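Local atomic coordinates of pantothenate kinase (Coxiella burnetii, PDB entry 3TQC), a protein that catalyses the ATP-dependent phosphorylation of pantothenate to 4'-phosphopantothenate, the first step of coenzyme A biosynthesis. Residues Q302-K307 / K315-K320. Sequence-based numbering, arbitrary orientation.
Sequences QLILEK and KVYLRK. With ADP (adenosine-5'-diphosphate), chain D.
The ring of Tyr317 meets the carboxylate of Glu306 at its edge: OE1 lies near the ring plane, 3.7 Å from CE2, where the positively polarised ring hydrogens suit an anionic oxygen. The two planes are turned 39° apart. Ile304, directly opposite Tyr317, brings CB to 4.0 Å from CD2 at an oblique angle. In Glu306, CG stands anti to the backbone N (chi1 -172°) and the chain runs out extended, leaving the carboxylate beside both neighbours, OE1 by the ring and OE2 by Lys315. Lys315 lies alongside, pointing the same way; its NZ, 4.1 Å from Glu306 OE2, is too far for a salt bridge, though the opposite charges probably still attract. Long, flexible polar chains fit this partly exposed end of the face.

On the other face Leu303, Leu305, Val316 and Leu318 form a buried aliphatic patch. Val316 sits between two leucines, with CG1 towards Leu303 CD2 and CG2 3.9 Å from Leu305 CD2, while Leu318 touches Leu303 methyl to methyl; these branched, nonpolar chains fill the layer under helix 52-84 without needing polar partners.

Between the faces, Ile304 and Tyr317 exchange two backbone hydrogen bonds. Arg319 N closes the end on Gln302 O at 2.7 Å, and its NH1 reaches Asp225 O of the second subunit. Lys307 NZ, 3.3 Å from ADP N7, belongs to the nucleotide pocket. In this beta hairpin, strand 303-307 joins the parallel core beside strand 229-234, and strand 313-319 adds an antiparallel strand to the P-loop kinase fold.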
loop_
_atom_site.group_PDB
_atom_site.type_symbol
_atom_site.label_atom_id
_atom_site.label_comp_id
_atom_site.label_asym_id
_atom_site.label_seq_id
_atom_site.Cartn_x
_atom_site.Cartn_y
_atom_site.Cartn_z
ATOM N N GLN B 302 1.868 -8.339 3.971
ATOM C CA GLN B 302 2.035 -9.357 2.932
ATOM C C GLN B 302 2.246 -10.733 3.575
ATOM O O GLN B 302 1.829 -11.746 3.046
ATOM C CB GLN B 302 3.231 -9.038 2.039
ATOM C CG GLN B 302 2.957 -8.106 0.903
ATOM C CD GLN B 302 2.794 -6.692 1.361
ATOM O OE1 GLN B 302 3.625 -6.168 2.103
ATOM N NE2 GLN B 302 1.699 -6.061 0.942
ATOM N N LEU B 303 2.914 -10.742 4.715
ATOM C CA LEU B 303 3.284 -11.972 5.374
ATOM C C LEU B 303 2.963 -11.852 6.856
ATOM O O LEU B 303 3.305 -10.862 7.498
ATOM C CB LEU B 303 4.777 -12.212 5.168
ATOM C CG LEU B 303 5.372 -13.558 5.554
ATOM C CD1 LEU B 303 6.581 -13.829 4.672
ATOM C CD2 LEU B 303 5.769 -13.566 7.007
ATOM N N ILE B 304 2.275 -12.839 7.398
ATOM C CA ILE B 304 2.027 -12.850 8.824
ATOM C C ILE B 304 2.700 -14.063 9.407
ATOM O O ILE B 304 2.489 -15.172 8.945
ATOM C CB ILE B 304 0.533 -12.839 9.137
ATOM C CG1 ILE B 304 -0.103 -11.567 8.560
ATOM C CG2 ILE B 304 0.296 -12.915 10.642
ATOM C CD1 ILE B 304 -1.595 -11.655 8.431
ATOM N N LEU B 305 3.553 -13.828 10.394
ATOM C CA LEU B 305 4.196 -14.895 11.129
ATOM C C LEU B 305 3.430 -15.008 12.415
ATOM O O LEU B 305 3.300 -14.033 13.150
ATOM C CB LEU B 305 5.642 -14.556 11.447
ATOM C CG LEU B 305 6.591 -14.333 10.293
ATOM C CD1 LEU B 305 7.944 -13.863 10.847
ATOM C CD2 LEU B 305 6.740 -15.604 9.510
ATOM N N GLU B 306 2.898 -16.189 12.669
ATOM C CA GLU B 306 2.086 -16.431 13.841
ATOM C C GLU B 306 2.896 -17.294 14.816
ATOM O O GLU B 306 3.299 -18.402 14.491
ATOM C CB GLU B 306 0.767 -17.108 13.429
ATOM C CG GLU B 306 -0.246 -17.244 14.551
ATOM C CD GLU B 306 -1.541 -17.917 14.112
ATOM O OE1 GLU B 306 -2.249 -17.371 13.236
ATOM O OE2 GLU B 306 -1.855 -18.993 14.650
ATOM N N LYS B 307 3.136 -16.757 16.006
ATOM C CA LYS B 307 3.969 -17.397 17.010
ATOM C C LYS B 307 3.147 -18.158 18.034
ATOM O O LYS B 307 2.094 -17.695 18.450
ATOM C CB LYS B 307 4.833 -16.340 17.718
ATOM C CG LYS B 307 5.974 -15.831 16.854
ATOM C CD LYS B 307 6.616 -14.588 17.413
ATOM C CE LYS B 307 7.597 -14.864 18.504
ATOM N NZ LYS B 307 8.375 -13.637 18.824
ATOM N N LYS B 315 2.454 -20.745 12.214
ATOM C CA LYS B 315 1.723 -20.498 10.993
ATOM C C LYS B 315 2.328 -19.315 10.252
ATOM O O LYS B 315 2.700 -18.312 10.879
ATOM C CB LYS B 315 0.259 -20.231 11.347
ATOM C CG LYS B 315 -0.754 -20.598 10.269
ATOM C CD LYS B 315 -2.192 -20.695 10.846
ATOM C CE LYS B 315 -2.323 -21.585 12.128
ATOM N NZ LYS B 315 -3.743 -21.902 12.525
ATOM N N VAL B 316 2.444 -19.437 8.935
ATOM C CA VAL B 316 2.839 -18.321 8.068
ATOM C C VAL B 316 1.759 -18.067 7.032
ATOM O O VAL B 316 1.274 -18.995 6.392
ATOM C CB VAL B 316 4.169 -18.610 7.342
ATOM C CG1 VAL B 316 4.599 -17.418 6.527
ATOM C CG2 VAL B 316 5.236 -18.986 8.355
ATOM N N TYR B 317 1.344 -16.807 6.913
ATOM C CA TYR B 317 0.428 -16.375 5.866
ATOM C C TYR B 317 1.236 -15.555 4.885
ATOM O O TYR B 317 2.008 -14.702 5.288
ATOM C CB TYR B 317 -0.679 -15.504 6.432
ATOM C CG TYR B 317 -1.628 -16.199 7.372
ATOM C CD1 TYR B 317 -2.819 -16.730 6.912
ATOM C CD2 TYR B 317 -1.348 -16.303 8.735
ATOM C CE1 TYR B 317 -3.703 -17.353 7.771
ATOM C CE2 TYR B 317 -2.236 -16.923 9.602
ATOM C CZ TYR B 317 -3.405 -17.451 9.111
ATOM O OH TYR B 317 -4.294 -18.079 9.962
ATOM N N LEU B 318 1.075 -15.810 3.597
ATOM C CA LEU B 318 1.769 -15.030 2.592
ATOM C C LEU B 318 0.744 -14.662 1.532
ATOM O O LEU B 318 0.051 -15.539 0.988
ATOM C CB LEU B 318 2.930 -15.841 1.986
ATOM C CG LEU B 318 3.725 -15.230 0.819
ATOM C CD1 LEU B 318 4.444 -13.943 1.186
ATOM C CD2 LEU B 318 4.730 -16.251 0.321
ATOM N N ARG B 319 0.637 -13.374 1.245
ATOM C CA ARG B 319 -0.293 -12.909 0.223
ATOM C C ARG B 319 -0.066 -13.629 -1.102
ATOM O O ARG B 319 1.081 -13.794 -1.561
ATOM C CB ARG B 319 -0.180 -11.401 0.007
ATOM C CG ARG B 319 -0.920 -10.542 1.046
ATOM C CD ARG B 319 -2.442 -10.694 0.966
ATOM N NE ARG B 319 -2.934 -10.434 -0.387
ATOM C CZ ARG B 319 -3.180 -9.228 -0.905
ATOM N NH1 ARG B 319 -3.025 -8.134 -0.184
ATOM N NH2 ARG B 319 -3.600 -9.125 -2.166
ATOM N N LYS B 320 -1.158 -14.075 -1.715
ATOM C CA LYS B 320 -1.050 -14.720 -3.015
ATOM C C LYS B 320 -0.632 -13.683 -4.046
ATOM O O LYS B 320 -1.057 -12.538 -3.983
ATOM C CB LYS B 320 -2.363 -15.347 -3.422
ATOM C CG LYS B 320 -2.861 -16.405 -2.463
ATOM C CD LYS B 320 -4.219 -16.925 -2.894
ATOM C CE LYS B 320 -4.713 -18.048 -1.995
ATOM N NZ LYS B 320 -6.140 -18.401 -2.231
HETATM P PB ADP D . 9.672 -6.177 20.054
HETATM O O1B ADP D . 10.882 -5.737 19.293
HETATM O O2B ADP D . 8.488 -6.478 19.171
HETATM O O3B ADP D . 9.306 -5.311 21.238
HETATM P PA ADP D . 11.522 -8.129 20.951
HETATM O O1A ADP D . 12.055 -8.447 19.574
HETATM O O2A ADP D . 12.271 -7.233 21.885
HETATM O O3A ADP D . 10.031 -7.558 20.790
HETATM O "O5'" ADP D . 11.277 -9.493 21.719
HETATM C "C5'" ADP D . 10.384 -9.563 22.817
HETATM C "C4'" ADP D . 10.885 -10.604 23.808
HETATM O "O4'" ADP D . 10.719 -11.913 23.274
HETATM C "C3'" ADP D . 12.366 -10.459 24.089
HETATM O "O3'" ADP D . 12.595 -10.783 25.461
HETATM C "C2'" ADP D . 13.045 -11.444 23.171
HETATM O "O2'" ADP D . 14.221 -11.976 23.758
HETATM C "C1'" ADP D . 11.991 -12.518 23.005
HETATM N N9 ADP D . 11.937 -13.111 21.654
HETATM C C8 ADP D . 11.613 -12.459 20.529
HETATM N N7 ADP D . 11.628 -13.296 19.467
HETATM C C5 ADP D . 11.967 -14.501 19.931
HETATM C C6 ADP D . 12.148 -15.812 19.314
HETATM N N6 ADP D . 11.969 -15.938 17.976
HETATM N N1 ADP D . 12.495 -16.828 20.125
HETATM C C2 ADP D . 12.676 -16.675 21.456
HETATM N N3 ADP D . 12.518 -15.488 22.080
HETATM C C4 ADP D . 12.167 -14.389 21.368
#